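N-acetylcysteine deacetylase (Bacillus subtilis, PDB 1YSJ) probably catalyses the metal-dependent deacetylation of N-acetylcysteine to cysteine and acetate, a step in the breakdown of S-(2-succino)cysteine as a sulfur source. Local coordinates at residues Ser202-Lys213 / Gly304-Leu315. The protein carries 1 engineered substitution. Sequence-based numbering, arbitrary orientation.
Sequences SVDRFEIVIKGK and GAQAEFKWFPYL
Lys211 and Glu308 form the salt bridge of this antiparallel strand pair, NZ lying 3.1 Å from OE2 and meeting it nearly along the C-O axis. At the other end Asp204 shows how a side chain can secure a classic beta bulge. Tyr314 and Leu315 both face Val203; Leu315 N gives a straight bond to Val203 O (2.7 Å, 172°), while Tyr314 N turns to the anti lone pair of Asp204 OD2 at 3.2 Å. The same carboxylate oxygen pairs with Arg285, and CB and OD1 of Asp204 rest against Trp311 CZ2. With the carboxylate replaced by the methyl of an alanine, Tyr314 N would probably keep just its weak bond to Val203 O across this pair, and Arg285 would lose this charged mate.

Between these ends, paired backbone bonds join Arg205 to Phe312, Glu207 to Lys310 and Val209 to Glu308. The Arg205 chain, bent at chi3 (78°), carries its guanidinium over the Phe312 ring in a cation-pi contact, the planes 70° apart and NH2 over the centre of the ring, 3.2 Å above its plane. Trp264 of the second subunit adds another cation-pi contact to Arg205 and meets the Tyr314 ring edge-to-face.

On the face that Asp204 shares with Phe206, Ile208 and Ile210, the rest of the packing is apolar. Ile208 CG1 packs on Phe309 CD1 at 3.6 Å, Phe206 CB lies near Trp311 CE3, and Ile210 CD1 reaches Ala307 CB.

Helix 282-302 covers Phe206, Phe309 and Trp311, and helix 226-237 covers Ile208 and Ile210. Strand 197-211 thus lies between strand 270-278 and strand 306-320, the outermost on that side within this chain, in the two-helix, four-stranded arrangement of the M20 dimerisation domain.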
loop_
_atom_site.group_PDB
_atom_site.type_symbol
_atom_site.label_atom_id
_atom_site.label_comp_id
_atom_site.label_asym_id
_atom_site.label_seq_id
_atom_site.Cartn_x
_atom_site.Cartn_y
_atom_site.Cartn_z
ATOM N N SER A 202 -1.483 26.577 4.492
ATOM C CA SER A 202 -0.752 26.177 3.306
ATOM C C SER A 202 -0.984 24.685 3.100
ATOM O O SER A 202 -1.200 23.949 4.061
ATOM C CB SER A 202 0.738 26.454 3.486
ATOM O OG SER A 202 1.258 25.742 4.597
ATOM N N VAL A 203 -0.973 24.239 1.852
ATOM C CA VAL A 203 -1.104 22.816 1.571
ATOM C C VAL A 203 0.055 22.401 0.687
ATOM O O VAL A 203 0.337 23.047 -0.323
ATOM C CB VAL A 203 -2.463 22.440 0.903
ATOM C CG1 VAL A 203 -2.580 20.928 0.756
ATOM C CG2 VAL A 203 -3.649 22.977 1.713
ATOM N N ASP A 204 0.735 21.333 1.091
ATOM C CA ASP A 204 1.877 20.817 0.354
ATOM C C ASP A 204 1.865 19.308 0.368
ATOM O O ASP A 204 1.482 18.690 1.362
ATOM C CB ASP A 204 3.184 21.343 0.946
ATOM C CG ASP A 204 3.333 22.846 0.782
ATOM O OD1 ASP A 204 3.664 23.522 1.773
ATOM O OD2 ASP A 204 3.109 23.360 -0.334
ATOM N N ARG A 205 2.282 18.724 -0.748
ATOM C CA ARG A 205 2.320 17.281 -0.917
ATOM C C ARG A 205 3.737 16.781 -0.656
ATOM O O ARG A 205 4.709 17.442 -1.019
ATOM C CB ARG A 205 1.880 16.920 -2.340
ATOM C CG ARG A 205 1.540 15.455 -2.563
ATOM C CD ARG A 205 1.170 15.183 -4.015
ATOM N NE ARG A 205 2.343 15.111 -4.884
ATOM C CZ ARG A 205 2.297 15.043 -6.211
ATOM N NH1 ARG A 205 1.132 15.036 -6.848
ATOM N NH2 ARG A 205 3.425 14.985 -6.907
ATOM N N PHE A 206 3.848 15.621 -0.016
ATOM C CA PHE A 206 5.146 14.958 0.143
ATOM C C PHE A 206 5.056 13.475 -0.198
ATOM O O PHE A 206 3.992 12.875 -0.085
ATOM C CB PHE A 206 5.715 15.158 1.555
ATOM C CG PHE A 206 5.006 14.365 2.622
ATOM C CD1 PHE A 206 3.959 14.927 3.342
ATOM C CD2 PHE A 206 5.401 13.059 2.920
ATOM C CE1 PHE A 206 3.307 14.199 4.334
ATOM C CE2 PHE A 206 4.750 12.326 3.903
ATOM C CZ PHE A 206 3.699 12.900 4.612
ATOM N N GLU A 207 6.184 12.901 -0.614
ATOM C CA GLU A 207 6.297 11.478 -0.903
ATOM C C GLU A 207 7.619 10.946 -0.350
ATOM O O GLU A 207 8.677 11.537 -0.572
ATOM C CB GLU A 207 6.218 11.235 -2.415
ATOM C CG GLU A 207 6.369 9.766 -2.837
ATOM C CD GLU A 207 6.494 9.581 -4.347
ATOM O OE1 GLU A 207 7.015 8.523 -4.770
ATOM O OE2 GLU A 207 6.073 10.487 -5.107
ATOM N N ILE A 208 7.552 9.837 0.380
ATOM C CA ILE A 208 8.757 9.172 0.880
ATOM C C ILE A 208 8.834 7.729 0.400
ATOM O O ILE A 208 7.903 6.951 0.607
ATOM C CB ILE A 208 8.873 9.210 2.425
ATOM C CG1 ILE A 208 8.654 10.629 2.949
ATOM C CG2 ILE A 208 10.238 8.687 2.865
ATOM C CD1 ILE A 208 8.622 10.738 4.452
ATOM N N VAL A 209 9.946 7.393 -0.249
ATOM C CA VAL A 209 10.240 6.025 -0.676
ATOM C C VAL A 209 11.365 5.459 0.194
ATOM O O VAL A 209 12.435 6.066 0.308
ATOM C CB VAL A 209 10.640 5.959 -2.182
ATOM C CG1 VAL A 209 11.002 4.534 -2.593
ATOM C CG2 VAL A 209 9.518 6.497 -3.072
ATOM N N ILE A 210 11.102 4.307 0.810
ATOM C CA ILE A 210 12.077 3.607 1.657
ATOM C C ILE A 210 12.539 2.310 0.996
ATOM O O ILE A 210 11.757 1.366 0.853
ATOM C CB ILE A 210 11.489 3.248 3.059
ATOM C CG1 ILE A 210 10.833 4.464 3.732
ATOM C CG2 ILE A 210 12.559 2.600 3.952
ATOM C CD1 ILE A 210 11.796 5.584 4.099
ATOM N N LYS A 211 13.812 2.263 0.610
ATOM C CA LYS A 211 14.385 1.067 -0.012
ATOM C C LYS A 211 15.762 0.709 0.555
ATOM O O LYS A 211 16.396 1.525 1.224
ATOM C CB LYS A 211 14.431 1.215 -1.539
ATOM C CG LYS A 211 15.350 2.310 -2.067
ATOM C CD LYS A 211 15.118 2.533 -3.560
ATOM C CE LYS A 211 16.301 3.222 -4.224
ATOM N NZ LYS A 211 16.004 3.631 -5.630
ATOM N N GLY A 212 16.218 -0.511 0.281
ATOM C CA GLY A 212 17.529 -0.975 0.733
ATOM C C GLY A 212 18.703 -0.385 -0.032
ATOM O O GLY A 212 18.577 0.650 -0.694
ATOM N N LYS A 213 19.851 -1.052 0.067
ATOM C CA LYS A 213 21.077 -0.604 -0.594
ATOM C C LYS A 213 21.730 -1.746 -1.366
ATOM O O LYS A 213 21.715 -1.766 -2.597
ATOM C CB LYS A 213 22.066 -0.029 0.429
ATOM C CG LYS A 213 21.575 1.220 1.159
ATOM C CD LYS A 213 22.521 1.615 2.282
ATOM C CE LYS A 213 21.958 2.771 3.095
ATOM N NZ LYS A 213 22.888 3.189 4.180
ATOM N N GLY A 304 19.324 -0.042 7.932
ATOM C CA GLY A 304 20.148 -0.418 6.785
ATOM C C GLY A 304 19.508 -0.064 5.455
ATOM O O GLY A 304 19.886 -0.602 4.412
ATOM N N ALA A 305 18.537 0.845 5.501
ATOM C CA ALA A 305 17.804 1.283 4.320
ATOM C C ALA A 305 18.073 2.761 4.056
ATOM O O ALA A 305 18.714 3.436 4.867
ATOM C CB ALA A 305 16.311 1.035 4.508
ATOM N N GLN A 306 17.599 3.257 2.917
ATOM C CA GLN A 306 17.702 4.678 2.605
ATOM C C GLN A 306 16.344 5.274 2.252
ATOM O O GLN A 306 15.460 4.581 1.737
ATOM C CB GLN A 306 18.734 4.942 1.498
ATOM C CG GLN A 306 18.382 4.379 0.125
ATOM C CD GLN A 306 19.367 4.807 -0.958
ATOM O OE1 GLN A 306 18.997 5.493 -1.914
ATOM N NE2 GLN A 306 20.627 4.404 -0.808
ATOM N N ALA A 307 16.189 6.560 2.545
ATOM C CA ALA A 307 14.945 7.267 2.283
ATOM C C ALA A 307 15.091 8.242 1.125
ATOM O O ALA A 307 16.108 8.932 1.001
ATOM C CB ALA A 307 14.476 7.997 3.537
ATOM N N GLU A 308 14.074 8.271 0.270
ATOM C CA GLU A 308 13.928 9.307 -0.744
ATOM C C GLU A 308 12.785 10.210 -0.314
ATOM O O GLU A 308 11.664 9.743 -0.125
ATOM C CB GLU A 308 13.599 8.697 -2.106
ATOM C CG GLU A 308 14.773 8.088 -2.841
ATOM C CD GLU A 308 14.362 7.420 -4.145
ATOM O OE1 GLU A 308 13.482 7.969 -4.850
ATOM O OE2 GLU A 308 14.924 6.348 -4.467
ATOM N N PHE A 309 13.072 11.497 -0.149
ATOM C CA PHE A 309 12.049 12.466 0.238
ATOM C C PHE A 309 11.765 13.412 -0.916
ATOM O O PHE A 309 12.676 14.052 -1.442
ATOM C CB PHE A 309 12.480 13.249 1.485
ATOM C CG PHE A 309 11.413 14.159 2.033
ATOM C CD1 PHE A 309 10.509 13.699 2.981
ATOM C CD2 PHE A 309 11.317 15.484 1.605
ATOM C CE1 PHE A 309 9.522 14.534 3.492
ATOM C CE2 PHE A 309 10.329 16.330 2.110
ATOM C CZ PHE A 309 9.430 15.854 3.056
ATOM N N LYS A 310 10.499 13.488 -1.308
ATOM C CA LYS A 310 10.076 14.392 -2.374
ATOM C C LYS A 310 9.031 15.378 -1.865
ATOM O O LYS A 310 8.132 15.009 -1.113
ATOM C CB LYS A 310 9.536 13.609 -3.570
ATOM C CG LYS A 310 10.600 12.892 -4.382
ATOM C CD LYS A 310 10.056 12.459 -5.735
ATOM C CE LYS A 310 11.085 11.651 -6.508
ATOM N NZ LYS A 310 10.634 11.362 -7.900
ATOM N N TRP A 311 9.163 16.632 -2.287
ATOM C CA TRP A 311 8.312 17.721 -1.813
ATOM C C TRP A 311 7.647 18.416 -2.996
ATOM O O TRP A 311 8.327 18.839 -3.936
ATOM C CB TRP A 311 9.164 18.705 -1.011
ATOM C CG TRP A 311 8.428 19.854 -0.383
ATOM C CD1 TRP A 311 8.367 21.142 -0.845
ATOM C CD2 TRP A 311 7.680 19.831 0.837
ATOM N NE1 TRP A 311 7.618 21.918 0.008
ATOM C CE2 TRP A 311 7.185 21.142 1.049
ATOM C CE3 TRP A 311 7.374 18.832 1.771
ATOM C CZ2 TRP A 311 6.401 21.480 2.161
ATOM C CZ3 TRP A 311 6.592 19.167 2.877
ATOM C CH2 TRP A 311 6.113 20.483 3.059
ATOM N N PHE A 312 6.321 18.527 -2.952
ATOM C CA PHE A 312 5.558 19.137 -4.047
ATOM C C PHE A 312 4.624 20.238 -3.548
ATOM O O PHE A 312 3.527 19.946 -3.063
ATOM C CB PHE A 312 4.758 18.082 -4.823
ATOM C CG PHE A 312 5.564 16.884 -5.234
ATOM C CD1 PHE A 312 5.567 15.732 -4.450
ATOM C CD2 PHE A 312 6.313 16.901 -6.405
ATOM C CE1 PHE A 312 6.303 14.619 -4.826
ATOM C CE2 PHE A 312 7.057 15.790 -6.790
ATOM C CZ PHE A 312 7.051 14.647 -5.997
ATOM N N PRO A 313 5.060 21.507 -3.658
ATOM C CA PRO A 313 4.244 22.644 -3.234
ATOM C C PRO A 313 2.914 22.727 -3.983
ATOM O O PRO A 313 2.868 22.562 -5.209
ATOM C CB PRO A 313 5.126 23.855 -3.558
ATOM C CG PRO A 313 6.515 23.314 -3.589
ATOM C CD PRO A 313 6.369 21.945 -4.176
ATOM N N TYR A 314 1.846 22.969 -3.227
ATOM C CA TYR A 314 0.493 23.015 -3.758
ATOM C C TYR A 314 -0.090 24.413 -3.534
ATOM O O TYR A 314 -0.392 25.123 -4.497
ATOM C CB TYR A 314 -0.346 21.914 -3.091
ATOM C CG TYR A 314 -1.759 21.719 -3.607
ATOM C CD1 TYR A 314 -2.000 21.167 -4.864
ATOM C CD2 TYR A 314 -2.857 22.048 -2.811
ATOM C CE1 TYR A 314 -3.304 20.973 -5.327
ATOM C CE2 TYR A 314 -4.161 21.862 -3.260
ATOM C CZ TYR A 314 -4.377 21.319 -4.512
ATOM O OH TYR A 314 -5.668 21.135 -4.948
ATOM N N LEU A 315 -0.213 24.817 -2.268
ATOM C CA LEU A 315 -0.752 26.136 -1.920
ATOM C C LEU A 315 -0.024 26.815 -0.756
ATOM O O LEU A 315 0.214 26.184 0.277
ATOM C CB LEU A 315 -2.243 26.040 -1.583
ATOM C CG LEU A 315 -3.267 25.789 -2.694
ATOM C CD1 LEU A 315 -4.657 25.665 -2.095
ATOM C CD2 LEU A 315 -3.238 26.884 -3.758
#